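Local structure of protein Ves (Pseudomonas fluorescens, 5V00) at residues M78-D83 and V104-I109; A142-V147 and C166-G171. The protein is a bicupin of the HutD family involved in histidine utilization, whose precise molecular role is not established. All blocks are in the same frame, centred on the assembly; numbering follows the deposited sequence.

Contact 1. Residues M78-D83 and V104-I109; sequences MVLTVD and VSCRLI. With FMT (formic acid), chain K.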
ATOM      1  N   MET B  78      12.958 -16.702  19.286  1.00 22.87           N
ATOM      2  CA  MET B  78      14.185 -17.198  18.679  1.00 24.54           C
ATOM      3  C   MET B  78      15.403 -16.525  19.255  0.94 25.17           C
ATOM      4  O   MET B  78      15.283 -15.641  20.113  1.00 23.84           O
ATOM      5  CB  MET B  78      14.113 -17.138  17.119  1.00 26.62           C
ATOM      6  CG  MET B  78      13.782 -15.739  16.656  1.00 27.32           C
ATOM      7  SD  MET B  78      15.047 -14.547  16.763  1.00 30.95           S
ATOM      8  CE  MET B  78      14.195 -13.336  15.566  1.00 30.77           C
ATOM      9  N   VAL B  79      16.599 -17.029  18.881  1.00 23.20           N
ATOM     10  CA  VAL B  79      17.853 -16.493  19.346  1.00 24.20           C
ATOM     11  C   VAL B  79      18.675 -15.882  18.271  1.00 25.97           C
ATOM     12  O   VAL B  79      18.930 -16.501  17.223  1.00 28.77           O
ATOM     13  CB  VAL B  79      18.698 -17.667  20.024  1.00 26.07           C
ATOM     14  CG1 VAL B  79      20.086 -17.170  20.319  1.00 30.13           C
ATOM     15  CG2 VAL B  79      17.981 -18.044  21.288  1.00 29.78           C
ATOM     16  N   LEU B  80      19.111 -14.667  18.481  1.00 23.45           N
ATOM     17  CA  LEU B  80      19.988 -14.001  17.569  1.00 24.78           C
ATOM     18  C   LEU B  80      21.404 -13.916  18.027  1.00 29.21           C
ATOM     19  O   LEU B  80      21.674 -13.655  19.208  1.00 29.00           O
ATOM     20  CB  LEU B  80      19.547 -12.493  17.316  1.00 30.09           C
ATOM     21  CG  LEU B  80      18.310 -12.244  16.541  1.00 30.26           C
ATOM     22  CD1 LEU B  80      18.325 -10.721  16.230  1.00 31.64           C
ATOM     23  CD2 LEU B  80      18.213 -12.980  15.218  1.00 28.30           C
ATOM     24  N   THR B  81      22.341 -14.078  17.089  1.00 25.44           N
ATOM     25  CA  THR B  81      23.693 -13.775  17.334  1.00 25.31           C
ATOM     26  C   THR B  81      24.089 -12.588  16.464  1.00 28.53           C
ATOM     27  O   THR B  81      23.987 -12.680  15.242  1.00 29.87           O
ATOM     28  CB  THR B  81      24.610 -15.013  17.036  1.00 28.54           C
ATOM     29  OG1 THR B  81      24.154 -16.099  17.849  1.00 30.15           O
ATOM     30  CG2 THR B  81      26.028 -14.729  17.373  1.00 34.06           C
ATOM     31  N   VAL B  82      24.525 -11.505  17.078  1.00 24.64           N
ATOM     32  CA  VAL B  82      24.889 -10.265  16.374  1.00 27.16           C
ATOM     33  C   VAL B  82      26.385 -10.058  16.532  1.00 28.70           C
ATOM     34  O   VAL B  82      26.874  -9.871  17.674  1.00 28.89           O
ATOM     35  CB  VAL B  82      24.194  -9.069  17.025  1.00 25.68           C
ATOM     36  CG1 VAL B  82      24.483  -7.776  16.275  1.00 29.39           C
ATOM     37  CG2 VAL B  82      22.706  -9.400  17.076  1.00 27.42           C
ATOM     38  N   ASP B  83      27.081 -10.043  15.401  1.00 30.71           N
ATOM     39  CA  ASP B  83      28.551  -9.821  15.373  1.00 31.07           C
ATOM     40  C   ASP B  83      29.281 -10.744  16.355  1.00 32.11           C
ATOM     41  O   ASP B  83      30.131 -10.299  17.122  1.00 36.08           O
ATOM     42  CB  ASP B  83      28.871  -8.413  15.683  1.00 32.46           C
ATOM     43  CG  ASP B  83      28.237  -7.434  14.638  1.00 32.90           C
ATOM     44  OD1 ASP B  83      28.233  -7.798  13.471  1.00 33.52           O
ATOM     45  OD2 ASP B  83      27.801  -6.363  15.041  1.00 34.31           O
ATOM     46  N   VAL B 104      24.383 -10.959  11.327  1.00 27.75           N
ATOM     47  CA  VAL B 104      23.355 -11.472  12.240  1.00 27.48           C
ATOM     48  C   VAL B 104      22.911 -12.770  11.797  1.00 28.80           C
ATOM     49  O   VAL B 104      22.681 -12.979  10.607  1.00 29.71           O
ATOM     50  CB  VAL B 104      22.122 -10.485  12.389  1.00 27.22           C
ATOM     51  CG1 VAL B 104      21.013 -11.113  13.201  1.00 28.34           C
ATOM     52  CG2 VAL B 104      22.592  -9.181  12.929  1.00 30.20           C
ATOM     53  N   SER B 105      22.748 -13.734  12.736  1.00 26.97           N
ATOM     54  CA  SER B 105      22.145 -14.949  12.391  1.00 29.23           C
ATOM     55  C   SER B 105      21.141 -15.331  13.453  1.00 30.28           C
ATOM     56  O   SER B 105      21.248 -14.922  14.606  1.00 29.93           O
ATOM     57  CB  SER B 105      23.223 -16.078  12.142  1.00 36.16           C
ATOM     58  OG  SER B 105      23.835 -16.328  13.338  1.00 39.90           O
ATOM     59  N   CYS B 106      20.194 -16.089  13.037  1.00 26.08           N
ATOM     60  CA  CYS B 106      19.083 -16.515  13.828  1.00 29.65           C
ATOM     61  C   CYS B 106      19.049 -18.025  14.021  1.00 32.07           C
ATOM     62  O   CYS B 106      19.197 -18.777  13.033  1.00 31.19           O
ATOM     63  CB  CYS B 106      17.816 -16.130  13.048  1.00 30.64           C
ATOM     64  SG  CYS B 106      16.272 -16.501  13.764  1.00 34.36           S
ATOM     65  N   ARG B 107      18.786 -18.471  15.247  1.00 27.58           N
ATOM     66  CA  ARG B 107      18.563 -19.859  15.571  1.00 27.67           C
ATOM     67  C   ARG B 107      17.199 -20.083  16.091  1.00 26.99           C
ATOM     68  O   ARG B 107      16.757 -19.478  17.113  1.00 27.09           O
ATOM     69  CB  ARG B 107      19.679 -20.387  16.594  1.00 27.82           C
ATOM     70  CG  ARG B 107      19.544 -21.850  16.902  1.00 30.38           C
ATOM     71  CD  ARG B 107      20.748 -22.329  17.733  1.00 29.68           C
ATOM     72  NE  ARG B 107      20.937 -21.620  18.992  1.00 34.77           N
ATOM     73  CZ  ARG B 107      20.376 -21.980  20.176  1.00 40.35           C
ATOM     74  NH1 ARG B 107      19.565 -23.051  20.273  1.00 46.70           N
ATOM     75  NH2 ARG B 107      20.603 -21.251  21.252  1.00 34.56           N
ATOM     76  N   LEU B 108      16.409 -20.819  15.340  1.00 26.02           N
ATOM     77  CA  LEU B 108      15.094 -21.156  15.719  1.00 26.49           C
ATOM     78  C   LEU B 108      15.212 -22.250  16.799  1.00 34.23           C
ATOM     79  O   LEU B 108      16.214 -23.019  16.797  1.00 41.07           O
ATOM     80  CB  LEU B 108      14.215 -21.604  14.513  1.00 33.24           C
ATOM     81  CG  LEU B 108      14.163 -20.599  13.362  1.00 30.66           C
ATOM     82  CD1 LEU B 108      13.244 -21.165  12.317  1.00 32.44           C
ATOM     83  CD2 LEU B 108      13.637 -19.254  13.858  1.00 28.59           C
ATOM     84  N   ILE B 109      14.386 -22.165  17.807  1.00 34.65           N
ATOM     85  CA  ILE B 109      14.363 -23.081  18.991  1.00 43.28           C
ATOM     86  C   ILE B 109      13.051 -23.815  18.951  1.00 51.41           C
ATOM     87  O   ILE B 109      13.038 -25.027  19.053  1.00 56.48           O
ATOM     88  CB  ILE B 109      14.358 -22.390  20.374  1.00 49.74           C
ATOM     89  CG1 ILE B 109      15.480 -21.396  20.520  1.00 45.97           C
ATOM     90  CG2 ILE B 109      14.424 -23.447  21.483  1.00 56.68           C
ATOM     91  CD1 ILE B 109      16.799 -21.989  20.117  1.00 51.72           C
TER
HETATM   92  C   FMT K 203      26.346 -13.650  13.532  1.00 44.96           C
HETATM   93  O1  FMT K 203      26.249 -14.877  13.315  1.00 57.12           O
HETATM   94  O2  FMT K 203      27.329 -13.074  14.236  1.00 41.08           O
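V79 and R107, and T81 and S105, face each other as antiparallel hydrogen-bonded pairs, and this pairing of strands 78-82 and 104-108 illustrates how a two-stranded ladder sorts its side chains onto two unlike faces. V79 N gives to R107 O at 3.0 Å and R107 N returns to V79 O at 2.8 Å, both nearly straight at hydrogen. T81 and S105 repeat the exchange, T81 N meeting S105 O at 2.8 Å. Between these pairs CA-H...O contacts run from C106 to V79 O and from L80 to S105 O, and another, just beyond the T81/S105 pair, runs from V104 to T81 O.

Apolar contacts fill the face carrying M78, L80, V82, V104 and C106. M78 places CG between its backbone N and carbonyl carbon (chi1 55°) and bends at chi2, which brings SD beside C106 SG at 3.8 Å. L80 sends CD2 across the ladder, where it touches C106 CB at 3.8 Å and V104 CG1 at 3.9 Å, while V82 and V104 lie side by side with their methyls in contact. F96 and F98 of strand 96-99 cover L80 and V104 respectively.

Polar groups mark the other face. R107 runs alongside V79, its NH2 passing V79 CG2 obliquely at 4.1 Å before bonding to Q87. S105 OG donates to O1 of a formic acid molecule at 2.8 Å; this ligand, which probably came from the crystallisation liquor, is also bonded by G84 N.

Beyond the pair, strands 58-59 and 88-90 flank 104-108 and 78-82 in a four-stranded antiparallel sheet. Such a sheet, with its apolar face turned inward onto strands of a second sheet, is characteristic of the jelly-roll beta-barrel of a cupin domain.

Contact 2. Residues A142-V147 and C166-G171; sequences AQTVLV and CLQVDG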
ATOM      1  N   ALA B 142       5.042  14.376  13.903  1.00 16.47           N
ATOM      2  CA  ALA B 142       5.725  13.532  12.957  1.00 18.48           C
ATOM      3  C   ALA B 142       4.961  13.514  11.625  1.00 19.70           C
ATOM      4  O   ALA B 142       3.710  13.596  11.576  1.00 18.95           O
ATOM      5  CB  ALA B 142       5.857  12.121  13.460  1.00 20.26           C
ATOM      6  N   GLN B 143       5.733  13.438  10.546  1.00 18.91           N
ATOM      7  CA  GLN B 143       5.094  13.468   9.238  1.00 19.79           C
ATOM      8  C   GLN B 143       4.317  12.197   8.924  1.00 19.60           C
ATOM      9  O   GLN B 143       3.241  12.265   8.249  1.00 20.11           O
ATOM     10  CB  GLN B 143       6.136  13.598   8.140  1.00 27.22           C
ATOM     11  CG  GLN B 143       6.902  14.865   8.052  1.00 35.69           C
ATOM     12  CD  GLN B 143       8.131  14.669   7.060  1.00 37.72           C
ATOM     13  OE1 GLN B 143       8.518  13.497   6.523  1.00 30.92           O
ATOM     14  NE2 GLN B 143       8.759  15.813   6.811  1.00 56.61           N
ATOM     15  N   THR B 144       4.835  11.063   9.376  1.00 18.28           N
ATOM     16  CA  THR B 144       4.152   9.777   9.171  1.00 17.77           C
ATOM     17  C   THR B 144       3.995   9.059  10.504  1.00 19.53           C
ATOM     18  O   THR B 144       4.912   8.992  11.302  1.00 18.26           O
ATOM     19  CB  THR B 144       4.973   8.888   8.229  1.00 20.62           C
ATOM     20  OG1 THR B 144       5.088   9.550   6.976  1.00 23.30           O
ATOM     21  CG2 THR B 144       4.334   7.525   8.023  1.00 22.19           C
ATOM     22  N   VAL B 145       2.809   8.604  10.746  1.00 17.90           N
ATOM     23  CA  VAL B 145       2.479   7.827  11.928  1.00 17.16           C
ATOM     24  C   VAL B 145       1.896   6.513  11.518  1.00 20.74           C
ATOM     25  O   VAL B 145       0.939   6.458  10.716  1.00 18.90           O
ATOM     26  CB  VAL B 145       1.505   8.576  12.917  1.00 18.12           C
ATOM     27  CG1 VAL B 145       1.266   7.678  14.136  1.00 20.92           C
ATOM     28  CG2 VAL B 145       2.074   9.913  13.311  1.00 19.94           C
ATOM     29  N   LEU B 146       2.385   5.417  12.103  1.00 17.21           N
ATOM     30  CA  LEU B 146       1.987   4.085  11.738  1.00 17.93           C
ATOM     31  C   LEU B 146       1.480   3.376  13.007  1.00 18.11           C
ATOM     32  O   LEU B 146       2.113   3.513  14.110  1.00 18.26           O
ATOM     33  CB  LEU B 146       3.146   3.254  11.132  1.00 19.36           C
ATOM     34  CG  LEU B 146       3.697   3.892   9.870  1.00 23.26           C
ATOM     35  CD1 LEU B 146       5.148   3.394   9.723  1.00 26.96           C
ATOM     36  CD2 LEU B 146       2.878   3.372   8.697  1.00 23.74           C
ATOM     37  N   VAL B 147       0.404   2.658  12.883  1.00 15.92           N
ATOM     38  CA  VAL B 147      -0.197   1.872  13.977  1.00 16.13           C
ATOM     39  C   VAL B 147      -0.395   0.466  13.494  1.00 17.72           C
ATOM     40  O   VAL B 147      -1.264   0.206  12.684  1.00 17.92           O
ATOM     41  CB  VAL B 147      -1.526   2.453  14.532  1.00 15.88           C
ATOM     42  CG1 VAL B 147      -2.035   1.661  15.691  1.00 18.55           C
ATOM     43  CG2 VAL B 147      -1.362   3.895  14.963  1.00 17.40           C
ATOM     44  N   CYS B 166      -2.571  -2.405   9.527  1.00 17.79           N
ATOM     45  CA  CYS B 166      -1.772  -1.219   9.871  1.00 18.02           C
ATOM     46  C   CYS B 166      -2.401   0.058   9.365  1.00 20.04           C
ATOM     47  O   CYS B 166      -2.712   0.136   8.198  1.00 20.34           O
ATOM     48  CB  CYS B 166      -0.398  -1.378   9.201  1.00 19.91           C
ATOM     49  SG  CYS B 166       0.839  -0.161   9.595  1.00 20.53           S
ATOM     50  N   LEU B 167      -2.590   1.053  10.240  1.00 17.70           N
ATOM     51  CA  LEU B 167      -3.048   2.356   9.867  1.00 19.28           C
ATOM     52  C   LEU B 167      -1.857   3.236   9.655  1.00 20.63           C
ATOM     53  O   LEU B 167      -0.829   3.123  10.366  1.00 19.80           O
ATOM     54  CB  LEU B 167      -3.924   2.897  10.974  1.00 20.38           C
ATOM     55  CG  LEU B 167      -4.519   4.256  10.683  1.00 20.14           C
ATOM     56  CD1 LEU B 167      -5.959   4.352  11.105  1.00 21.87           C
ATOM     57  CD2 LEU B 167      -3.682   5.369  11.261  1.00 22.18           C
ATOM     58  N   GLN B 168      -1.904   4.085   8.625  1.00 16.49           N
ATOM     59  CA  GLN B 168      -0.849   5.030   8.293  1.00 18.12           C
ATOM     60  C   GLN B 168      -1.425   6.434   8.110  1.00 20.20           C
ATOM     61  O   GLN B 168      -2.392   6.615   7.359  1.00 19.84           O
ATOM     62  CB  GLN B 168      -0.140   4.650   7.030  1.00 19.32           C
ATOM     63  CG  GLN B 168       0.947   5.595   6.570  1.00 19.31           C
ATOM     64  CD  GLN B 168       1.837   5.026   5.443  1.00 18.85           C
ATOM     65  OE1 GLN B 168       1.833   3.834   5.170  1.00 20.74           O
ATOM     66  NE2 GLN B 168       2.725   5.871   4.932  1.00 21.12           N
ATOM     67  N   VAL B 169      -0.855   7.395   8.836  1.00 17.87           N
ATOM     68  CA  VAL B 169      -1.178   8.808   8.615  1.00 20.43           C
ATOM     69  C   VAL B 169       0.016   9.345   7.863  1.00 22.46           C
ATOM     70  O   VAL B 169       1.219   9.144   8.226  1.00 23.84           O
ATOM     71  CB  VAL B 169      -1.357   9.605   9.914  1.00 22.92           C
ATOM     72  CG1 VAL B 169      -1.638  11.086   9.544  1.00 27.86           C
ATOM     73  CG2 VAL B 169      -2.336   8.997  10.792  1.00 23.90           C
ATOM     74  N   ASP B 170      -0.203  10.076   6.780  1.00 22.15           N
ATOM     75  CA  ASP B 170       0.897  10.664   5.959  1.00 26.08           C
ATOM     76  C   ASP B 170       0.662  12.156   5.796  1.00 26.55           C
ATOM     77  O   ASP B 170      -0.456  12.624   5.913  1.00 26.30           O
ATOM     78  CB  ASP B 170       0.893  10.171   4.530  1.00 29.05           C
ATOM     79  CG  ASP B 170       1.586   8.869   4.324  1.00 39.71           C
ATOM     80  OD1 ASP B 170       2.682   8.651   4.908  1.00 38.88           O
ATOM     81  OD2 ASP B 170       1.043   8.137   3.411  1.00 42.97           O
ATOM     82  N   GLY B 171       1.735  12.859   5.500  1.00 28.52           N
ATOM     83  CA  GLY B 171       1.651  14.318   5.230  1.00 29.86           C
ATOM     84  C   GLY B 171       1.186  15.177   6.352  1.00 31.14           C
ATOM     85  O   GLY B 171       0.624  16.238   6.173  1.00 33.74           O
TER
HETATM   86  O   HOH W   1       4.360  11.923   5.072  1.00 38.26           O
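Q168 holds CG anti to its backbone N (chi1 178°) and stays extended beyond it, while L146 has CG anti to its carbonyl carbon (chi1 -60°). These torsions lay the two side chains alongside one another, with L146 CD2 against Q168 CG at 3.6 Å. The methyl also touches the glutamine's amide carbon and oxygen, so an apolar branch packs along a buried polar chain. The amide is held from both ends: NE2 donates to D170 OD1 at 2.8 Å, close to the amide plane but 31° out of the carboxylate plane, and OE1 accepts from W14 and is also hydrogen-bonded to T35. Q168 NE2 also meets T144 CG2 at 3.9 Å.

The case shows a regular backbone carrying specific side-chain detail. V145 with V169 and V147 with L167 form hydrogen-bonded antiparallel pairs; V169 N reaches V145 O at 2.8 Å, as V147 N does L167 O. Their side chains share the face away from Q168, where V145 CB lies 4.3 Å from V169 CB, as V147 CB does from L167 CB. Near the G171 end, a water takes the N-H of G171 at 2.8 Å and donates to T144 OG1 at 3.1 Å, bridging the strands.

Strand 10-14 flanks 166-170 and strand 184-191 flanks 144-149, which makes this pair interior to a five-stranded antiparallel sheet, consistent with one of the two cupin barrels of a bicupin. W47, from strand 47-54 of another sheet, packs on T144, L146 and Q168; over the opposite face, the loop residue L157 touches L167 and V169.

Overall arrangement
From the N terminus, strand 10-14 first lays down an edge of the sheet that contact 2 will later join. Contact 1 then closes when 104-109 returns beside 78-83, enclosing 20 residues that include strands 88-90 and 96-99. Only after it is complete does contact 2 open, and 166-171 closes a second excursion of 18 residues through strands 154-156 and 159-161. The loops follow in series, neither nested nor crossed. The centres of contact 1 and contact 2 lie about 31 Å apart on opposite sides of the chain's centre, in different sheets, without touching. The repetition fits a bicupin, with strand 10-14 carrying the chain's start into the later sheet.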